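Local coordinates for alcohol dehydrogenase (Aeropyrum pernix, PDB 1H2B), which probably catalyses the NAD(+)-dependent, reversible oxidation of alcohols to aldehydes or ketones, using a bound zinc ion, at residues V82-E87 against I155-L160; D99-H104 against V148-K153; V190-V195 against V214-V219; G263-V268 against E289-T294. All blocks are in the same frame, centred on the assembly; numbering follows the deposited sequence.

Contact 1. Residues V82-E87 against I155-L160; sequences VGYIEE and ISREKL
Residues 82-87 of strand 81-88 and the first turn of helix 157-162 meet without a direct hydrogen bond, the nearest alpha carbons, those of Val82 and Leu160, being 6.9 Å apart. This is a helix N-terminus laid against one strand of the beta-rich domain of a zinc-containing alcohol dehydrogenase, the domain of GroES-like fold.

Leu160 carries the contact with both of its methyl groups. CD1 lies 3.8 Å from CB of Val82, and the two side chains run antiparallel alongside each other. CD2 sits over one face of the Tyr84 ring, 4.0 Å from its centroid and 27° off the ring normal, a CH-pi contact. The leucine can serve both residues because its CG stands anti to the backbone N (chi1 177°), which sends the fork toward the strand. A branched aliphatic chain suits the place, since one methyl can meet the valine while the other covers the ring.

Beyond the leucine, the phenol reaches Arg157, whose CB and CA are both 3.6 Å from Tyr84 OH; the aliphatic base of the arginine thus borders the hydroxyl, while NH2 turns back to a salt bridge with Glu158. Ser156 is the N-cap of the helix: its OG accepts from Lys159 N over 3.0 Å. Tyr84 also touches Arg47 and Ala49 of strand 44-52 and Pro100 of strand 100-103. A tyrosine fits here because it offers an apolar face and a polar end together. The closest approach to the ring is that of Leu160 CD2, 3.5 Å from Tyr84 CZ.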
# COMPACT_ATOMS: atom_id res chain seq x y z
N VAL B 82 19.45 -26.42 7.90
CA VAL B 82 20.58 -25.64 8.44
C VAL B 82 21.82 -26.53 8.47
O VAL B 82 21.70 -27.77 8.47
CB VAL B 82 20.34 -25.12 9.89
CG1 VAL B 82 19.30 -23.97 9.88
CG2 VAL B 82 19.96 -26.27 10.85
N GLY B 83 22.99 -25.90 8.49
CA GLY B 83 24.19 -26.71 8.52
C GLY B 83 25.42 -25.81 8.55
O GLY B 83 25.36 -24.67 8.96
N TYR B 84 26.52 -26.42 8.12
CA TYR B 84 27.80 -25.72 8.10
C TYR B 84 28.34 -25.81 6.69
O TYR B 84 28.23 -26.85 6.03
CB TYR B 84 28.78 -26.40 9.06
CG TYR B 84 28.33 -26.43 10.48
CD1 TYR B 84 27.63 -27.53 10.99
CD2 TYR B 84 28.55 -25.34 11.30
CE1 TYR B 84 27.20 -27.56 12.33
CE2 TYR B 84 28.13 -25.35 12.63
CZ TYR B 84 27.46 -26.46 13.12
OH TYR B 84 27.05 -26.49 14.43
N ILE B 85 28.91 -24.72 6.20
CA ILE B 85 29.52 -24.78 4.87
C ILE B 85 30.52 -25.93 4.88
O ILE B 85 31.29 -26.07 5.85
CB ILE B 85 30.22 -23.45 4.52
CG1 ILE B 85 29.21 -22.27 4.41
CG2 ILE B 85 31.04 -23.59 3.23
CD1 ILE B 85 28.25 -22.32 3.24
N GLU B 86 30.52 -26.70 3.79
CA GLU B 86 31.56 -27.73 3.61
C GLU B 86 32.59 -27.19 2.61
O GLU B 86 33.81 -27.17 2.92
CB GLU B 86 30.96 -29.06 3.19
CG GLU B 86 32.10 -30.05 2.86
CD GLU B 86 32.91 -30.45 4.08
OE1 GLU B 86 32.40 -30.45 5.24
OE2 GLU B 86 34.10 -30.79 3.87
N GLU B 87 32.14 -26.81 1.42
CA GLU B 87 33.01 -26.16 0.43
C GLU B 87 32.23 -25.28 -0.49
O GLU B 87 31.00 -25.35 -0.55
CB GLU B 87 33.75 -27.24 -0.38
CG GLU B 87 32.83 -28.11 -1.22
CD GLU B 87 33.62 -29.11 -2.04
OE1 GLU B 87 33.31 -30.30 -1.96
OE2 GLU B 87 34.53 -28.68 -2.78
N ILE B 155 27.41 -19.53 17.13
CA ILE B 155 26.17 -20.22 17.52
C ILE B 155 26.46 -21.67 17.91
O ILE B 155 27.26 -22.34 17.26
CB ILE B 155 25.09 -20.14 16.38
CG1 ILE B 155 23.73 -20.62 16.88
CG2 ILE B 155 25.51 -20.98 15.15
CD1 ILE B 155 22.56 -20.21 15.93
N SER B 156 25.80 -22.16 18.95
CA SER B 156 25.94 -23.55 19.35
C SER B 156 25.24 -24.46 18.37
O SER B 156 24.29 -24.03 17.70
CB SER B 156 25.36 -23.77 20.75
OG SER B 156 23.93 -23.69 20.77
N ARG B 157 25.68 -25.71 18.30
CA ARG B 157 25.02 -26.66 17.41
C ARG B 157 23.55 -26.80 17.79
O ARG B 157 22.67 -26.85 16.92
CB ARG B 157 25.72 -28.02 17.44
CG ARG B 157 25.20 -29.04 16.41
CD ARG B 157 25.59 -30.47 16.76
NE ARG B 157 25.07 -30.77 18.09
CZ ARG B 157 23.81 -31.15 18.34
NH1 ARG B 157 22.94 -31.34 17.34
NH2 ARG B 157 23.44 -31.34 19.60
N GLU B 158 23.27 -26.86 19.09
CA GLU B 158 21.92 -27.00 19.60
C GLU B 158 21.02 -25.84 19.14
O GLU B 158 19.90 -26.07 18.70
CB GLU B 158 21.96 -27.06 21.14
CG GLU B 158 22.56 -28.36 21.68
CD GLU B 158 24.09 -28.46 21.53
OE1 GLU B 158 24.82 -27.42 21.47
OE2 GLU B 158 24.57 -29.63 21.47
N LYS B 159 21.52 -24.60 19.22
CA LYS B 159 20.72 -23.44 18.81
C LYS B 159 20.55 -23.46 17.29
O LYS B 159 19.48 -23.06 16.79
CB LYS B 159 21.37 -22.13 19.24
CG LYS B 159 21.10 -21.77 20.72
CD LYS B 159 22.27 -21.03 21.43
CE LYS B 159 22.96 -19.95 20.59
NZ LYS B 159 24.45 -20.01 20.72
N LEU B 160 21.60 -23.86 16.58
CA LEU B 160 21.52 -23.94 15.09
C LEU B 160 20.39 -24.87 14.67
O LEU B 160 19.56 -24.56 13.79
CB LEU B 160 22.87 -24.38 14.48
CG LEU B 160 22.90 -24.58 12.96
CD1 LEU B 160 22.69 -23.24 12.28
CD2 LEU B 160 24.24 -25.11 12.55
O HOH W 1 27.93 -24.88 16.03

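Contact 2. Residues D99-H104 against V148-K153; sequences DPVILH and VIKLPK
Val101 and Val148 meet at the tightest point of this antiparallel pairing, their CG1 methyls pressed to 3.4 Å, closer than carbons usually come. Val148 offers one branch to each neighbour on that face: CG1 goes to Val101, while CG2 lies 3.8 Å from CD2 of Leu103, so Val148 wedges between the two. The fork at its CB lets one short side chain meet both neighbours.

Ile102 and Ile149, a hydrogen-bonded pair, project together from the reverse face, with CG2 of Ile102 tucked against CB of Ile149 at 3.7 Å. Leu151 follows, its CD1 reaching over the backbone to 4.1 Å from Ile102 CB. At the end of the ladder the pyrrolidine ring of Pro100 supplies the bump, CG nestling 3.4 Å from Pro152 O.

Backbone bonds join Ile102 with Ile149 in both directions, and Leu151 N gives a straight bond to Pro100 O. Asp99 and Lys150 face each other through a water; Asp99 also accepts from Glu96 N, and Lys150 donates to Gly94 O. Strand 100-103 pairs with strand 81-88 on its other edge, as expected in the GroES-like domain of medium-chain alcohol dehydrogenases.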
# COMPACT_ATOMS: atom_id res chain seq x y z
N ASP B 99 31.36 -22.41 8.42
CA ASP B 99 30.48 -21.28 8.73
C ASP B 99 29.05 -21.83 8.94
O ASP B 99 28.56 -22.53 8.06
CB ASP B 99 30.43 -20.29 7.58
CG ASP B 99 31.68 -19.43 7.45
OD1 ASP B 99 32.43 -19.38 8.45
OD2 ASP B 99 31.89 -18.77 6.39
N PRO B 100 28.38 -21.49 10.03
CA PRO B 100 26.99 -21.94 10.20
C PRO B 100 26.06 -21.13 9.32
O PRO B 100 26.21 -19.91 9.17
CB PRO B 100 26.70 -21.66 11.68
CG PRO B 100 27.65 -20.43 11.99
CD PRO B 100 28.91 -20.77 11.22
N VAL B 101 25.08 -21.83 8.75
CA VAL B 101 24.20 -21.21 7.75
C VAL B 101 22.79 -21.79 7.86
O VAL B 101 22.56 -22.92 8.35
CB VAL B 101 24.69 -21.42 6.30
CG1 VAL B 101 26.06 -20.73 6.06
CG2 VAL B 101 24.75 -22.93 5.91
N ILE B 102 21.84 -20.98 7.39
CA ILE B 102 20.47 -21.44 7.18
C ILE B 102 20.19 -21.24 5.70
O ILE B 102 20.65 -20.29 5.08
CB ILE B 102 19.44 -20.71 8.10
CG1 ILE B 102 18.00 -21.25 7.85
CG2 ILE B 102 19.46 -19.16 7.87
CD1 ILE B 102 17.06 -20.81 9.00
N LEU B 103 19.44 -22.17 5.13
CA LEU B 103 19.21 -22.14 3.69
C LEU B 103 17.82 -21.76 3.29
O LEU B 103 16.83 -22.41 3.69
CB LEU B 103 19.54 -23.51 3.03
CG LEU B 103 20.94 -24.02 3.35
CD1 LEU B 103 21.19 -25.40 2.66
CD2 LEU B 103 21.98 -23.04 2.86
N HIS B 104 17.71 -20.73 2.44
CA HIS B 104 16.44 -20.48 1.77
C HIS B 104 16.13 -21.66 0.84
O HIS B 104 17.03 -22.19 0.20
CB HIS B 104 16.54 -19.22 0.93
CG HIS B 104 15.22 -18.76 0.39
ND1 HIS B 104 14.64 -19.35 -0.71
CD2 HIS B 104 14.34 -17.86 0.87
CE1 HIS B 104 13.43 -18.82 -0.90
NE2 HIS B 104 13.24 -17.90 0.05
N VAL B 148 22.00 -18.85 0.73
CA VAL B 148 22.62 -18.93 2.04
C VAL B 148 22.46 -17.66 2.87
O VAL B 148 22.69 -16.54 2.38
CB VAL B 148 24.14 -19.20 1.88
CG1 VAL B 148 24.88 -19.17 3.23
CG2 VAL B 148 24.34 -20.55 1.26
N ILE B 149 22.10 -17.85 4.14
CA ILE B 149 22.19 -16.78 5.13
C ILE B 149 23.13 -17.25 6.22
O ILE B 149 22.91 -18.28 6.85
CB ILE B 149 20.81 -16.43 5.70
CG1 ILE B 149 20.02 -15.72 4.62
CG2 ILE B 149 20.98 -15.52 6.96
CD1 ILE B 149 18.61 -15.44 5.07
N LYS B 150 24.19 -16.46 6.44
CA LYS B 150 25.15 -16.76 7.48
C LYS B 150 24.61 -16.43 8.87
O LYS B 150 24.00 -15.37 9.08
CB LYS B 150 26.42 -15.93 7.24
CG LYS B 150 27.23 -16.47 6.16
CD LYS B 150 28.47 -15.60 5.92
CE LYS B 150 29.49 -15.76 7.00
NZ LYS B 150 30.63 -14.81 6.71
N LEU B 151 24.82 -17.36 9.80
CA LEU B 151 24.43 -17.18 11.18
C LEU B 151 25.65 -16.78 11.98
O LEU B 151 26.80 -16.87 11.48
CB LEU B 151 23.83 -18.49 11.69
CG LEU B 151 22.53 -18.78 10.93
CD1 LEU B 151 22.08 -20.14 11.21
CD2 LEU B 151 21.47 -17.78 11.38
N PRO B 152 25.44 -16.29 13.19
CA PRO B 152 26.60 -15.88 14.00
C PRO B 152 27.56 -17.05 14.17
O PRO B 152 27.14 -18.18 14.43
CB PRO B 152 25.96 -15.49 15.33
CG PRO B 152 24.58 -15.00 14.92
CD PRO B 152 24.17 -16.05 13.88
N LYS B 153 28.85 -16.76 13.99
CA LYS B 153 29.90 -17.76 13.95
C LYS B 153 29.94 -18.59 15.23
O LYS B 153 30.23 -19.80 15.20
CB LYS B 153 31.23 -17.05 13.70
CG LYS B 153 32.31 -17.99 13.22
CD LYS B 153 33.58 -17.26 12.85
CE LYS B 153 34.59 -18.26 12.31
NZ LYS B 153 35.17 -19.12 13.40
O HOH W 2 33.32 -16.60 6.30
O HOH W 3 28.28 -17.99 9.48

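Contact 3. Residues V190-V195 against V214-V219; sequences VAIVGV and VIALDV. With NAJ (nicotinamide-adenine-dinucleotide (acidic form)), chain I.
Asp218, at the end of strand 214-218, reaches across to the turn after strand 190-193. From CB its carboxylate carbon stands anti to the backbone N (chi1 -151°), and CG lies 3.5 Å from O2B of the bound dinucleotide, NAJ. OD1 then takes two bonds: Val195 N donates to its anti lone pair over 2.7 Å, and the ribose hydroxyl O3B of NAJ donates to the same oxygen. OD2 receives O2B of NAJ at 2.6 Å and also Val219 N, which comes from the anti side. With each oxygen gripped by the backbone as well as by a hydroxyl, the carboxylate cannot readily rotate; its negative charge probably strengthens both ribose bonds.

This is the first beta-alpha-beta unit of a Rossmann fold, whose helix 197-209 makes the crossover, and an acidic residue at the end of the second strand is the familiar holder of the adenosine ribose in NAD-dependent enzymes. Gly194 fits the GxGxxG pattern. It adopts a positive phi (100°), readily open to glycine, and lies with its CA 3.7 Å from O4B of NAJ.

Behind the turn the strands run parallel, 24° apart, and four backbone bonds alternate between them, from Ile215 N to Val190 O at one end to Gly194 N to Leu217 O at the other. Small and branched side chains fill the face covered by helices 197-209 and 221-229: Ile192 CG2 rests 3.7 Å from Ala216 CB, with Val195 CG2 touching the same methyl. On the other face Val193 divides its branches, CG2 lying against Leu217 CD2 and CG1 3.8 Å from C2A of the adenine ring of NAJ.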
# COMPACT_ATOMS: atom_id res chain seq x y z
N VAL B 190 -7.92 -12.22 14.44
CA VAL B 190 -7.29 -13.13 13.45
C VAL B 190 -7.47 -14.55 13.95
O VAL B 190 -7.15 -14.85 15.09
CB VAL B 190 -5.82 -12.76 13.16
CG1 VAL B 190 -4.95 -12.66 14.42
CG2 VAL B 190 -5.20 -13.74 12.15
N ALA B 191 -8.00 -15.42 13.09
CA ALA B 191 -8.07 -16.87 13.40
C ALA B 191 -6.88 -17.53 12.73
O ALA B 191 -6.70 -17.42 11.50
CB ALA B 191 -9.32 -17.48 12.84
N ILE B 192 -6.06 -18.19 13.53
CA ILE B 192 -4.91 -18.93 13.00
C ILE B 192 -5.32 -20.38 13.14
O ILE B 192 -5.57 -20.86 14.26
CB ILE B 192 -3.57 -18.51 13.76
CG1 ILE B 192 -2.34 -19.20 13.16
CG2 ILE B 192 -3.68 -18.66 15.31
CD1 ILE B 192 -2.24 -20.68 13.46
N VAL B 193 -5.46 -21.07 12.01
CA VAL B 193 -6.07 -22.39 12.02
C VAL B 193 -5.00 -23.43 11.75
O VAL B 193 -4.41 -23.44 10.66
CB VAL B 193 -7.16 -22.46 10.92
CG1 VAL B 193 -7.76 -23.88 10.87
CG2 VAL B 193 -8.21 -21.38 11.15
N GLY B 194 -4.74 -24.30 12.75
CA GLY B 194 -3.70 -25.30 12.65
C GLY B 194 -2.47 -24.85 13.38
O GLY B 194 -1.71 -24.05 12.83
N VAL B 195 -2.31 -25.34 14.62
CA VAL B 195 -1.17 -24.97 15.45
C VAL B 195 -0.10 -26.03 15.28
O VAL B 195 0.32 -26.70 16.25
CB VAL B 195 -1.58 -24.75 16.94
CG1 VAL B 195 -0.37 -24.19 17.77
CG2 VAL B 195 -2.76 -23.80 17.04
N VAL B 214 -5.81 -12.80 18.87
CA VAL B 214 -5.44 -14.04 18.18
C VAL B 214 -6.31 -15.19 18.68
O VAL B 214 -6.33 -15.50 19.88
CB VAL B 214 -3.98 -14.36 18.41
CG1 VAL B 214 -3.63 -15.70 17.75
CG2 VAL B 214 -3.10 -13.23 17.85
N ILE B 215 -7.07 -15.81 17.77
CA ILE B 215 -7.88 -17.00 18.11
C ILE B 215 -7.22 -18.20 17.40
O ILE B 215 -7.12 -18.20 16.14
CB ILE B 215 -9.33 -16.86 17.60
CG1 ILE B 215 -10.00 -15.57 18.18
CG2 ILE B 215 -10.16 -18.13 17.96
CD1 ILE B 215 -11.31 -15.21 17.48
N ALA B 216 -6.73 -19.19 18.14
CA ALA B 216 -6.01 -20.32 17.49
C ALA B 216 -6.93 -21.53 17.50
O ALA B 216 -7.56 -21.84 18.56
CB ALA B 216 -4.72 -20.66 18.22
N LEU B 217 -6.99 -22.25 16.37
CA LEU B 217 -7.82 -23.45 16.24
C LEU B 217 -6.96 -24.67 16.01
O LEU B 217 -6.00 -24.64 15.25
CB LEU B 217 -8.73 -23.30 15.00
CG LEU B 217 -10.05 -22.56 15.29
CD1 LEU B 217 -9.81 -21.14 15.71
CD2 LEU B 217 -10.95 -22.55 14.04
N ASP B 218 -7.32 -25.76 16.69
CA ASP B 218 -6.71 -27.06 16.39
C ASP B 218 -7.65 -28.12 16.87
O ASP B 218 -8.73 -27.81 17.32
CB ASP B 218 -5.32 -27.18 17.03
CG ASP B 218 -4.41 -28.09 16.26
OD1 ASP B 218 -3.46 -27.61 15.60
OD2 ASP B 218 -4.61 -29.34 16.21
N VAL B 219 -7.22 -29.37 16.75
CA VAL B 219 -8.08 -30.51 17.08
C VAL B 219 -7.45 -31.43 18.10
O VAL B 219 -7.99 -32.54 18.34
CB VAL B 219 -8.42 -31.29 15.81
CG1 VAL B 219 -9.37 -30.43 14.90
CG2 VAL B 219 -7.13 -31.75 15.04
PA NAJ I . 1.48 -30.03 10.57
O1A NAJ I . 1.06 -31.45 10.31
O2A NAJ I . 2.66 -29.75 11.51
O5B NAJ I . 0.31 -29.18 11.24
C5B NAJ I . -1.07 -29.32 10.86
C4B NAJ I . -1.84 -28.89 12.09
O4B NAJ I . -3.23 -28.81 11.71
C3B NAJ I . -1.70 -29.85 13.28
O3B NAJ I . -1.40 -29.15 14.50
C2B NAJ I . -3.10 -30.46 13.26
O2B NAJ I . -3.51 -31.00 14.52
C1B NAJ I . -4.00 -29.32 12.79
N9A NAJ I . -5.30 -29.74 12.25
C8A NAJ I . -5.66 -30.89 11.54
N7A NAJ I . -6.98 -30.82 11.21
C5A NAJ I . -7.46 -29.64 11.71
C6A NAJ I . -8.70 -29.05 11.69
N6A NAJ I . -9.78 -29.63 11.14
N1A NAJ I . -8.83 -27.80 12.24
C2A NAJ I . -7.79 -27.15 12.87
N3A NAJ I . -6.58 -27.76 12.91
C4A NAJ I . -6.43 -28.99 12.34
O3 NAJ I . 1.71 -29.38 9.14
PN NAJ I . 2.76 -28.24 8.70
O1N NAJ I . 4.04 -28.84 8.33
O2N NAJ I . 2.73 -27.13 9.68
O5D NAJ I . 2.10 -27.81 7.30
C5D NAJ I . 0.83 -27.16 7.33
C4D NAJ I . 0.27 -27.10 5.92
O4D NAJ I . 1.02 -26.12 5.18
C3D NAJ I . 0.42 -28.40 5.13
O3D NAJ I . -0.64 -28.46 4.16
C2D NAJ I . 1.76 -28.20 4.40
O2D NAJ I . 1.94 -28.99 3.26
C1D NAJ I . 1.59 -26.71 4.04
N1N NAJ I . 2.77 -25.95 3.64
C2N NAJ I . 2.55 -24.88 2.82
C3N NAJ I . 3.60 -24.07 2.45
C7N NAJ I . 3.36 -22.94 1.51
O7N NAJ I . 4.46 -22.26 1.14
N7N NAJ I . 2.16 -22.52 1.09
C4N NAJ I . 4.94 -24.30 2.91
C5N NAJ I . 5.07 -25.32 3.90
C6N NAJ I . 4.00 -26.15 4.22

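Contact 4. Residues G263-V268 against E289-T294; sequences GSQATV and ELRFPT. With NAJ (nicotinamide-adenine-dinucleotide (acidic form)), chain I.
The carboxamide of Gln265 is the flat group that joins the two segments, and its oxygen and nitrogen both engage the backbone of Glu289. Glu289 N donates to OE1 of Gln265 over 2.7 Å, approaching at a tilt of 27° from the carbonyl plane. NE2 of Gln265 returns a 3.0 Å bond to Glu289 O, which lies in the amide plane, 2° out of it. Both bonds are nearly straight, so the amide is held against rotation by one residue; NE2 has a further partner in Asp269.

Glutamine suits the place because one side chain supplies both a donor and an acceptor to the start of the strand. It gets there by bending at chi2 (60°), after CG has left the backbone anti to N. One helical turn on, Val268 packs tightly on the same strand, its CG1 3.3 Å from Glu289 O and 3.5 Å from Leu290 CA. A water links Val268 O to Arg291 N.

Ser264 caps the helix, OG accepting from Thr267 N. From the helix Thr267 CG2 approaches the adenine of NAJ, 3.5 Å from C6A. Strand 289-293 pairs antiparallel with a strand of a second subunit, so the sheet runs on across the interface, and this helix start, from the coenzyme-binding domain, is tied to the intersubunit sheet of the alcohol dehydrogenase assembly.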
# COMPACT_ATOMS: atom_id res chain seq x y z
N GLY B 263 -4.86 -26.89 5.49
CA GLY B 263 -5.02 -27.17 4.08
C GLY B 263 -5.81 -28.42 3.76
O GLY B 263 -5.94 -28.77 2.59
N SER B 264 -6.36 -29.09 4.78
CA SER B 264 -7.22 -30.26 4.51
C SER B 264 -8.56 -29.84 3.93
O SER B 264 -8.97 -28.67 4.02
CB SER B 264 -7.49 -31.06 5.78
OG SER B 264 -8.21 -30.26 6.74
N GLN B 265 -9.27 -30.80 3.32
CA GLN B 265 -10.65 -30.46 2.95
C GLN B 265 -11.49 -29.92 4.09
O GLN B 265 -12.20 -28.93 3.87
CB GLN B 265 -11.34 -31.65 2.27
CG GLN B 265 -12.55 -31.22 1.49
CD GLN B 265 -12.22 -30.23 0.40
OE1 GLN B 265 -11.50 -30.58 -0.57
NE2 GLN B 265 -12.75 -29.01 0.52
N ALA B 266 -11.34 -30.49 5.30
CA ALA B 266 -12.09 -30.02 6.46
C ALA B 266 -11.84 -28.54 6.68
O ALA B 266 -12.78 -27.74 6.82
CB ALA B 266 -11.73 -30.83 7.67
N THR B 267 -10.57 -28.14 6.68
CA THR B 267 -10.35 -26.72 7.01
C THR B 267 -10.69 -25.80 5.88
O THR B 267 -11.13 -24.67 6.08
CB THR B 267 -8.89 -26.43 7.46
OG1 THR B 267 -7.96 -26.76 6.42
CG2 THR B 267 -8.57 -27.27 8.65
N VAL B 268 -10.44 -26.24 4.66
CA VAL B 268 -10.73 -25.39 3.49
C VAL B 268 -12.24 -25.16 3.40
O VAL B 268 -12.68 -24.13 2.92
CB VAL B 268 -10.11 -26.05 2.24
CG1 VAL B 268 -10.56 -25.41 0.93
CG2 VAL B 268 -8.60 -26.00 2.34
N GLU B 289 -9.87 -28.74 -1.79
CA GLU B 289 -10.30 -27.91 -2.90
C GLU B 289 -11.13 -26.78 -2.34
O GLU B 289 -12.03 -27.01 -1.56
CB GLU B 289 -11.12 -28.75 -3.90
CG GLU B 289 -11.51 -27.91 -5.11
CD GLU B 289 -10.88 -28.36 -6.43
OE1 GLU B 289 -9.83 -29.05 -6.42
OE2 GLU B 289 -11.45 -28.00 -7.49
N LEU B 290 -10.84 -25.53 -2.71
CA LEU B 290 -11.65 -24.40 -2.23
C LEU B 290 -13.00 -24.45 -2.94
O LEU B 290 -13.02 -24.69 -4.14
CB LEU B 290 -10.84 -23.09 -2.48
CG LEU B 290 -11.42 -21.72 -2.15
CD1 LEU B 290 -11.63 -21.55 -0.66
CD2 LEU B 290 -10.43 -20.65 -2.64
N ARG B 291 -14.13 -24.30 -2.21
CA ARG B 291 -15.49 -24.31 -2.79
C ARG B 291 -16.40 -23.38 -2.01
O ARG B 291 -16.80 -23.66 -0.85
CB ARG B 291 -16.18 -25.67 -2.83
CG ARG B 291 -15.48 -26.82 -2.12
CD ARG B 291 -15.79 -28.20 -2.72
NE ARG B 291 -14.68 -28.79 -3.49
CZ ARG B 291 -14.68 -28.96 -4.81
NH1 ARG B 291 -15.73 -28.59 -5.53
NH2 ARG B 291 -13.64 -29.52 -5.43
N PHE B 292 -16.71 -22.25 -2.60
CA PHE B 292 -17.42 -21.22 -1.86
C PHE B 292 -18.31 -20.44 -2.81
O PHE B 292 -17.89 -20.15 -3.92
CB PHE B 292 -16.39 -20.28 -1.20
CG PHE B 292 -16.95 -19.36 -0.16
CD1 PHE B 292 -17.33 -19.84 1.09
CD2 PHE B 292 -17.05 -18.01 -0.39
CE1 PHE B 292 -17.82 -18.99 2.09
CE2 PHE B 292 -17.49 -17.15 0.61
CZ PHE B 292 -17.89 -17.62 1.83
N PRO B 293 -19.54 -20.11 -2.44
CA PRO B 293 -20.42 -19.40 -3.39
C PRO B 293 -19.93 -17.97 -3.73
O PRO B 293 -19.59 -17.18 -2.82
CB PRO B 293 -21.78 -19.32 -2.65
CG PRO B 293 -21.66 -20.21 -1.46
CD PRO B 293 -20.22 -20.43 -1.17
N THR B 294 -19.87 -17.63 -5.01
CA THR B 294 -19.49 -16.23 -5.32
C THR B 294 -20.42 -15.16 -4.78
O THR B 294 -19.99 -14.04 -4.55
CB THR B 294 -19.23 -16.02 -6.83
OG1 THR B 294 -20.39 -16.41 -7.58
CG2 THR B 294 -18.03 -16.87 -7.34
PA NAJ I . 1.48 -30.03 10.57
O1A NAJ I . 1.06 -31.45 10.31
O2A NAJ I . 2.66 -29.75 11.51
O5B NAJ I . 0.31 -29.18 11.24
C5B NAJ I . -1.07 -29.32 10.86
C4B NAJ I . -1.84 -28.89 12.09
O4B NAJ I . -3.23 -28.81 11.71
C3B NAJ I . -1.70 -29.85 13.28
O3B NAJ I . -1.40 -29.15 14.50
C2B NAJ I . -3.10 -30.46 13.26
O2B NAJ I . -3.51 -31.00 14.52
C1B NAJ I . -4.00 -29.32 12.79
N9A NAJ I . -5.30 -29.74 12.25
C8A NAJ I . -5.66 -30.89 11.54
N7A NAJ I . -6.98 -30.82 11.21
C5A NAJ I . -7.46 -29.64 11.71
C6A NAJ I . -8.70 -29.05 11.69
N6A NAJ I . -9.78 -29.63 11.14
N1A NAJ I . -8.83 -27.80 12.24
C2A NAJ I . -7.79 -27.15 12.87
N3A NAJ I . -6.58 -27.76 12.91
C4A NAJ I . -6.43 -28.99 12.34
O3 NAJ I . 1.71 -29.38 9.14
PN NAJ I . 2.76 -28.24 8.70
O1N NAJ I . 4.04 -28.84 8.33
O2N NAJ I . 2.73 -27.13 9.68
O5D NAJ I . 2.10 -27.81 7.30
C5D NAJ I . 0.83 -27.16 7.33
C4D NAJ I . 0.27 -27.10 5.92
O4D NAJ I . 1.02 -26.12 5.18
C3D NAJ I . 0.42 -28.40 5.13
O3D NAJ I . -0.64 -28.46 4.16
C2D NAJ I . 1.76 -28.20 4.40
O2D NAJ I . 1.94 -28.99 3.26
C1D NAJ I . 1.59 -26.71 4.04
N1N NAJ I . 2.77 -25.95 3.64
C2N NAJ I . 2.55 -24.88 2.82
C3N NAJ I . 3.60 -24.07 2.45
C7N NAJ I . 3.36 -22.94 1.51
O7N NAJ I . 4.46 -22.26 1.14
N7N NAJ I . 2.16 -22.52 1.09
C4N NAJ I . 4.94 -24.30 2.91
C5N NAJ I . 5.07 -25.32 3.90
C6N NAJ I . 4.00 -26.15 4.22
O HOH W 4 -14.16 -24.62 0.75

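The contacts fall into two pairs on opposite sides of the chain's centre. Contacts 1 and 2 have centres about 7 Å apart and share one sheet, where strands 81-88 and 100-103 are neighbours; contact 2 is nested inside the chain loop closed by contact 1. Contacts 3 and 4 follow in series, their centres about 16 Å apart, and both touch the bound dinucleotide. Contacts 2 and 3 lie about 31 Å apart between centres. The first pair belongs to the GroES-like domain, whereas contact 3 forms part of the parallel nucleotide-binding sheet and contact 4 carries that domain toward a neighbouring subunit.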